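Iron-regulated outer membrane protein (Neisseria meningitidis, PDB 4B7O) probably takes up iron across the meningococcal outer membrane as a TonB-dependent transporter, with ferric siderophores as likely cargo. Local coordinates at residues I542-N547 / F551-S556; G64-T69 / S503-S508. All coordinates share one frame; numbering follows the deposited sequence.

Contact 1 of 2, residues I542-N547 / F551-S556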
loop_
_atom_site.group_PDB
_atom_site.type_symbol
_atom_site.label_atom_id
_atom_site.label_comp_id
_atom_site.label_asym_id
_atom_site.label_seq_id
_atom_site.Cartn_x
_atom_site.Cartn_y
_atom_site.Cartn_z
ATOM N N ILE A 542 -10.121 -13.705 -15.626
ATOM C CA ILE A 542 -11.564 -13.894 -15.744
ATOM C C ILE A 542 -12.204 -13.722 -14.371
ATOM O O ILE A 542 -11.554 -13.946 -13.360
ATOM C CB ILE A 542 -11.874 -15.224 -16.436
ATOM C CG1 ILE A 542 -11.078 -16.336 -15.784
ATOM C CG2 ILE A 542 -11.391 -15.188 -17.923
ATOM C CD1 ILE A 542 -11.603 -17.674 -16.230
ATOM N N GLY A 543 -13.460 -13.290 -14.303
ATOM C CA GLY A 543 -14.101 -13.242 -12.988
ATOM C C GLY A 543 -15.579 -13.392 -13.137
ATOM O O GLY A 543 -16.045 -13.472 -14.232
ATOM N N PHE A 544 -16.299 -13.400 -12.028
ATOM C CA PHE A 544 -17.751 -13.482 -12.011
ATOM C C PHE A 544 -18.212 -12.880 -10.671
ATOM O O PHE A 544 -17.448 -12.799 -9.668
ATOM C CB PHE A 544 -18.240 -14.982 -12.178
ATOM C CG PHE A 544 -18.168 -15.725 -10.936
ATOM C CD1 PHE A 544 -19.188 -15.643 -10.042
ATOM C CD2 PHE A 544 -16.995 -16.350 -10.565
ATOM C CE1 PHE A 544 -19.068 -16.252 -8.783
ATOM C CE2 PHE A 544 -16.872 -16.972 -9.330
ATOM C CZ PHE A 544 -17.909 -16.915 -8.431
ATOM N N ASN A 545 -19.445 -12.427 -10.632
ATOM C CA ASN A 545 -19.967 -11.876 -9.372
ATOM C C ASN A 545 -21.376 -12.318 -9.346
ATOM O O ASN A 545 -22.049 -12.264 -10.357
ATOM C CB ASN A 545 -19.915 -10.347 -9.383
ATOM C CG ASN A 545 -18.489 -9.821 -9.514
ATOM O OD1 ASN A 545 -17.916 -9.779 -10.615
ATOM N ND2 ASN A 545 -17.871 -9.483 -8.371
ATOM N N TYR A 546 -21.825 -12.771 -8.200
ATOM C CA TYR A 546 -23.186 -13.129 -8.025
ATOM C C TYR A 546 -23.718 -12.410 -6.830
ATOM O O TYR A 546 -23.050 -12.349 -5.824
ATOM C CB TYR A 546 -23.326 -14.655 -7.837
ATOM C CG TYR A 546 -24.747 -15.046 -7.466
ATOM C CD1 TYR A 546 -25.725 -15.287 -8.436
ATOM C CD2 TYR A 546 -25.139 -15.052 -6.149
ATOM C CE1 TYR A 546 -27.020 -15.591 -8.074
ATOM C CE2 TYR A 546 -26.423 -15.342 -5.795
ATOM C CZ TYR A 546 -27.353 -15.640 -6.755
ATOM O OH TYR A 546 -28.628 -15.921 -6.298
ATOM N N ASN A 547 -24.951 -11.912 -6.902
ATOM C CA ASN A 547 -25.598 -11.262 -5.736
ATOM C C ASN A 547 -27.133 -11.249 -5.817
ATOM O O ASN A 547 -27.687 -10.653 -6.742
ATOM C CB ASN A 547 -25.103 -9.810 -5.601
ATOM C CG ASN A 547 -25.647 -9.115 -4.344
ATOM O OD1 ASN A 547 -26.069 -9.748 -3.399
ATOM N ND2 ASN A 547 -25.670 -7.805 -4.365
ATOM N N PHE A 551 -27.535 -14.030 -0.724
ATOM C CA PHE A 551 -26.322 -14.763 -0.946
ATOM C C PHE A 551 -25.564 -13.942 -1.962
ATOM O O PHE A 551 -26.180 -13.321 -2.834
ATOM C CB PHE A 551 -26.629 -16.185 -1.413
ATOM C CG PHE A 551 -25.407 -17.027 -1.621
ATOM C CD1 PHE A 551 -24.631 -17.452 -0.539
ATOM C CD2 PHE A 551 -24.999 -17.389 -2.889
ATOM C CE1 PHE A 551 -23.455 -18.208 -0.726
ATOM C CE2 PHE A 551 -23.823 -18.158 -3.084
ATOM C CZ PHE A 551 -23.044 -18.559 -2.003
ATOM N N ALA A 552 -24.249 -13.844 -1.770
ATOM C CA ALA A 552 -23.345 -13.186 -2.717
ATOM C C ALA A 552 -22.071 -14.045 -2.910
ATOM O O ALA A 552 -21.663 -14.791 -2.009
ATOM C CB ALA A 552 -22.970 -11.791 -2.218
ATOM N N ALA A 553 -21.442 -13.952 -4.075
ATOM C CA ALA A 553 -20.201 -14.682 -4.275
ATOM C C ALA A 553 -19.411 -13.976 -5.352
ATOM O O ALA A 553 -19.964 -13.155 -6.076
ATOM C CB ALA A 553 -20.424 -16.189 -4.604
ATOM N N ASN A 554 -18.121 -14.276 -5.443
ATOM C CA ASN A 554 -17.337 -13.781 -6.552
ATOM C C ASN A 554 -16.066 -14.585 -6.620
ATOM O O ASN A 554 -15.703 -15.225 -5.635
ATOM C CB ASN A 554 -17.041 -12.293 -6.393
ATOM C CG ASN A 554 -16.493 -11.981 -5.042
ATOM O OD1 ASN A 554 -15.309 -12.115 -4.821
ATOM N ND2 ASN A 554 -17.362 -11.566 -4.118
ATOM N N GLY A 555 -15.407 -14.530 -7.774
ATOM C CA GLY A 555 -14.197 -15.254 -8.009
ATOM C C GLY A 555 -13.398 -14.598 -9.127
ATOM O O GLY A 555 -13.924 -13.792 -9.874
ATOM N N SER A 556 -12.126 -14.954 -9.224
ATOM C CA SER A 556 -11.254 -14.426 -10.208
ATOM C C SER A 556 -10.236 -15.476 -10.453
ATOM O O SER A 556 -9.968 -16.263 -9.572
ATOM C CB SER A 556 -10.498 -13.198 -9.682
ATOM O OG SER A 556 -11.234 -11.983 -9.848
#

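Contact 2 of 2, residues G64-T69 / S503-S508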
loop_
_atom_site.group_PDB
_atom_site.type_symbol
_atom_site.label_atom_id
_atom_site.label_comp_id
_atom_site.label_asym_id
_atom_site.label_seq_id
_atom_site.Cartn_x
_atom_site.Cartn_y
_atom_site.Cartn_z
ATOM N N GLY A 64 -15.159 -9.614 -10.805
ATOM C CA GLY A 64 -14.751 -10.694 -9.991
ATOM C C GLY A 64 -14.190 -10.125 -8.688
ATOM O O GLY A 64 -14.832 -9.327 -8.001
ATOM N N SER A 65 -12.996 -10.573 -8.354
ATOM C CA SER A 65 -12.302 -10.134 -7.174
ATOM C C SER A 65 -11.253 -9.087 -7.581
ATOM O O SER A 65 -10.526 -8.571 -6.727
ATOM C CB SER A 65 -11.623 -11.336 -6.503
ATOM O OG SER A 65 -11.456 -11.109 -5.113
ATOM N N LYS A 66 -11.174 -8.791 -8.885
ATOM C CA LYS A 66 -10.184 -7.866 -9.416
ATOM C C LYS A 66 -10.228 -6.484 -8.764
ATOM O O LYS A 66 -9.184 -5.896 -8.556
ATOM C CB LYS A 66 -10.311 -7.721 -10.917
ATOM C CG LYS A 66 -9.271 -6.815 -11.513
ATOM C CD LYS A 66 -9.368 -6.736 -13.038
ATOM C CE LYS A 66 -8.259 -5.855 -13.582
ATOM N NZ LYS A 66 -6.953 -6.551 -13.353
ATOM N N ILE A 67 -11.424 -6.008 -8.423
ATOM C CA ILE A 67 -11.616 -4.674 -7.962
ATOM C C ILE A 67 -12.639 -4.712 -6.879
ATOM O O ILE A 67 -13.773 -5.049 -7.138
ATOM C CB ILE A 67 -12.079 -3.775 -9.117
ATOM C CG1 ILE A 67 -10.847 -3.337 -9.917
ATOM C CG2 ILE A 67 -12.772 -2.524 -8.597
ATOM C CD1 ILE A 67 -11.120 -3.062 -11.361
ATOM N N ARG A 68 -12.238 -4.418 -5.643
ATOM C CA ARG A 68 -13.177 -4.400 -4.535
ATOM C C ARG A 68 -13.224 -2.977 -4.027
ATOM O O ARG A 68 -12.253 -2.453 -3.467
ATOM C CB ARG A 68 -12.781 -5.401 -3.474
ATOM C CG ARG A 68 -12.709 -6.848 -4.007
ATOM C CD ARG A 68 -12.550 -7.946 -2.949
ATOM N NE ARG A 68 -13.699 -8.087 -2.027
ATOM C CZ ARG A 68 -13.652 -7.877 -0.700
ATOM N NH1 ARG A 68 -12.517 -7.511 -0.082
ATOM N NH2 ARG A 68 -14.747 -8.044 0.033
ATOM N N THR A 69 -14.320 -2.292 -4.299
ATOM C CA THR A 69 -14.356 -0.912 -3.877
ATOM C C THR A 69 -15.127 -0.813 -2.552
ATOM O O THR A 69 -16.008 -1.617 -2.274
ATOM C CB THR A 69 -14.781 0.092 -4.984
ATOM O OG1 THR A 69 -15.991 0.748 -4.633
ATOM C CG2 THR A 69 -14.929 -0.547 -6.353
ATOM N N SER A 503 -10.431 -9.330 -18.679
ATOM C CA SER A 503 -9.617 -8.226 -19.091
ATOM C C SER A 503 -8.299 -8.752 -19.551
ATOM O O SER A 503 -7.855 -9.800 -19.118
ATOM C CB SER A 503 -9.409 -7.187 -17.962
ATOM O OG SER A 503 -9.700 -7.735 -16.687
ATOM N N HIS A 504 -7.691 -8.008 -20.448
ATOM C CA HIS A 504 -6.333 -8.275 -20.904
ATOM C C HIS A 504 -5.731 -6.873 -21.009
ATOM O O HIS A 504 -6.130 -6.093 -21.900
ATOM C CB HIS A 504 -6.419 -8.943 -22.259
ATOM C CG HIS A 504 -5.121 -9.495 -22.775
ATOM N ND1 HIS A 504 -4.522 -10.544 -22.215
ATOM C CD2 HIS A 504 -4.344 -9.137 -23.865
ATOM C CE1 HIS A 504 -3.402 -10.843 -22.889
ATOM N NE2 HIS A 504 -3.289 -9.982 -23.897
ATOM N N ASN A 505 -4.846 -6.541 -20.059
ATOM C CA ASN A 505 -4.250 -5.191 -19.872
ATOM C C ASN A 505 -2.725 -5.238 -19.945
ATOM O O ASN A 505 -2.094 -6.113 -19.342
ATOM C CB ASN A 505 -4.666 -4.649 -18.511
ATOM C CG ASN A 505 -6.181 -4.571 -18.371
ATOM O OD1 ASN A 505 -6.918 -4.716 -19.376
ATOM N ND2 ASN A 505 -6.667 -4.317 -17.151
ATOM N N TYR A 506 -2.139 -4.362 -20.736
ATOM C CA TYR A 506 -0.754 -4.029 -20.614
ATOM C C TYR A 506 -0.599 -2.806 -19.719
ATOM O O TYR A 506 -1.476 -1.877 -19.695
ATOM C CB TYR A 506 -0.193 -3.663 -21.996
ATOM C CG TYR A 506 0.148 -4.881 -22.798
ATOM C CD1 TYR A 506 1.370 -5.492 -22.639
ATOM C CD2 TYR A 506 -0.795 -5.467 -23.666
ATOM C CE1 TYR A 506 1.690 -6.641 -23.342
ATOM C CE2 TYR A 506 -0.482 -6.599 -24.380
ATOM C CZ TYR A 506 0.749 -7.172 -24.231
ATOM O OH TYR A 506 1.060 -8.301 -24.941
ATOM N N ALA A 507 0.505 -2.802 -18.966
ATOM C CA ALA A 507 0.922 -1.587 -18.190
ATOM C C ALA A 507 2.407 -1.615 -17.946
ATOM O O ALA A 507 3.047 -2.704 -17.912
ATOM C CB ALA A 507 0.119 -1.442 -16.860
ATOM N N SER A 508 2.990 -0.423 -17.811
ATOM C CA SER A 508 4.440 -0.363 -17.534
ATOM C C SER A 508 4.744 0.396 -16.259
ATOM O O SER A 508 4.010 1.296 -15.870
ATOM C CB SER A 508 5.243 0.220 -18.698
ATOM O OG SER A 508 4.560 1.365 -19.179
#

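Contact 1 of 2, residues I542-N547 / F551-S556
Phe544 and Tyr546 reach strand 551-556 by different first torsions. In Phe544 CG sits between its own N and carbonyl carbon (chi1 80°), which lays the ring across the neighbouring strand; in Tyr546 CG is anti to N (chi1 172°), which sends the ring toward Phe551. The two segments form the end of a beta hairpin in the TonB-dependent receptor barrel, strands 535-547 and 551-567 joined by a short turn. Two hydrogen-bonded pairs carry the backbone. Tyr546 N gives Ala553 O a nearly straight bond of 2.8 Å, answered by Ala553 N to Tyr546 O, while the reciprocal bonds of Phe544 with Gly555 are longer, at 3.2 Å for Phe544 N to Gly555 O.

Because Gly555 has no side chain, the Phe544 ring can lie flat against the backbone of the facing strand, its CE2 3.4 Å from Gly555 CA. Asn554 CA sits over the same face in a CH-pi contact, 4.1 Å from the ring centroid, and Ala553 CB touches CE1 at 4.4 Å. Further along, Tyr546 and Phe551 cross at about a right angle; Tyr546 CE2 comes to the edge of the Phe551 ring, 3.8 Å from CD2. Tyr546 OH bonds to Asp548 in the turn, and Trp498 on the adjacent strand meets the tyrosine ring edge-to-face.

Asn545, Asn554 and Ser556 occupy the other face, turned to the plug. Asn545 OD1 accepts from Gly64 N, and Ser556 OG bonds to Ser65 N. The amides of Asn545 and Asn554 are inclined by 30°, and their touch is plain packing: Asn545 ND2 rests 3.5 Å from Asn554 CB.

Contact 2 of 2, residues G64-T69 / S503-S508
The amide of Asn505 is the flat group that meets Lys66, and it does so with its nitrogen end: Lys66 CE lies 4.2 Å from Asn505 ND2, beyond the nitrogen and tilted out of the amide plane, so the methylene is not stacked on the amide. The two side chains approach from opposite directions. Ser503 comes alongside the lysine chain, with OG 3.8 Å from Lys66 CD and 3.9 Å from CE. These are van der Waals touches over a small area, and the backbones stay well apart, with 9.7 Å between Lys66 CA and Ser503 CA. What is joined here is the plug domain, through the loop leading into strand 67-73, and the inner wall of the barrel that encloses it, through strand 498-509. Lys66 spans the gap because its first three torsions are all extended; a bend at chi4 (68°) then swings NZ aside. There the buried ammonium forms a salt bridge with Glu541, on the neighbouring barrel strand, and hydrogen bonds to the carbonyls of Lys151 and Ala153. Asn505 ND2 donates to that same Ala153 O, which thereby ties both side chains to one plug carbonyl.

How the contacts relate
Contact 2 comes first along the chain: its plug segment 64-69 touches barrel strand 498-509 through a side chain, and the hairpin of contact 1 follows at 542-556. In the barrel wall the strands run in the order 498-509, 535-547, 551-567, so the two contacts lie on neighbouring strands of the wall, with centres about 15 Å apart on the same side of the chain's centre. They also touch directly, because residues at the start of segment 64-69 bond to the inward face of the 542-556 hairpin. The start of the plug thus bonds to two adjacent barrel strands and packs against a third, a plug-to-wall attachment in keeping with the TonB-dependent transporter fold.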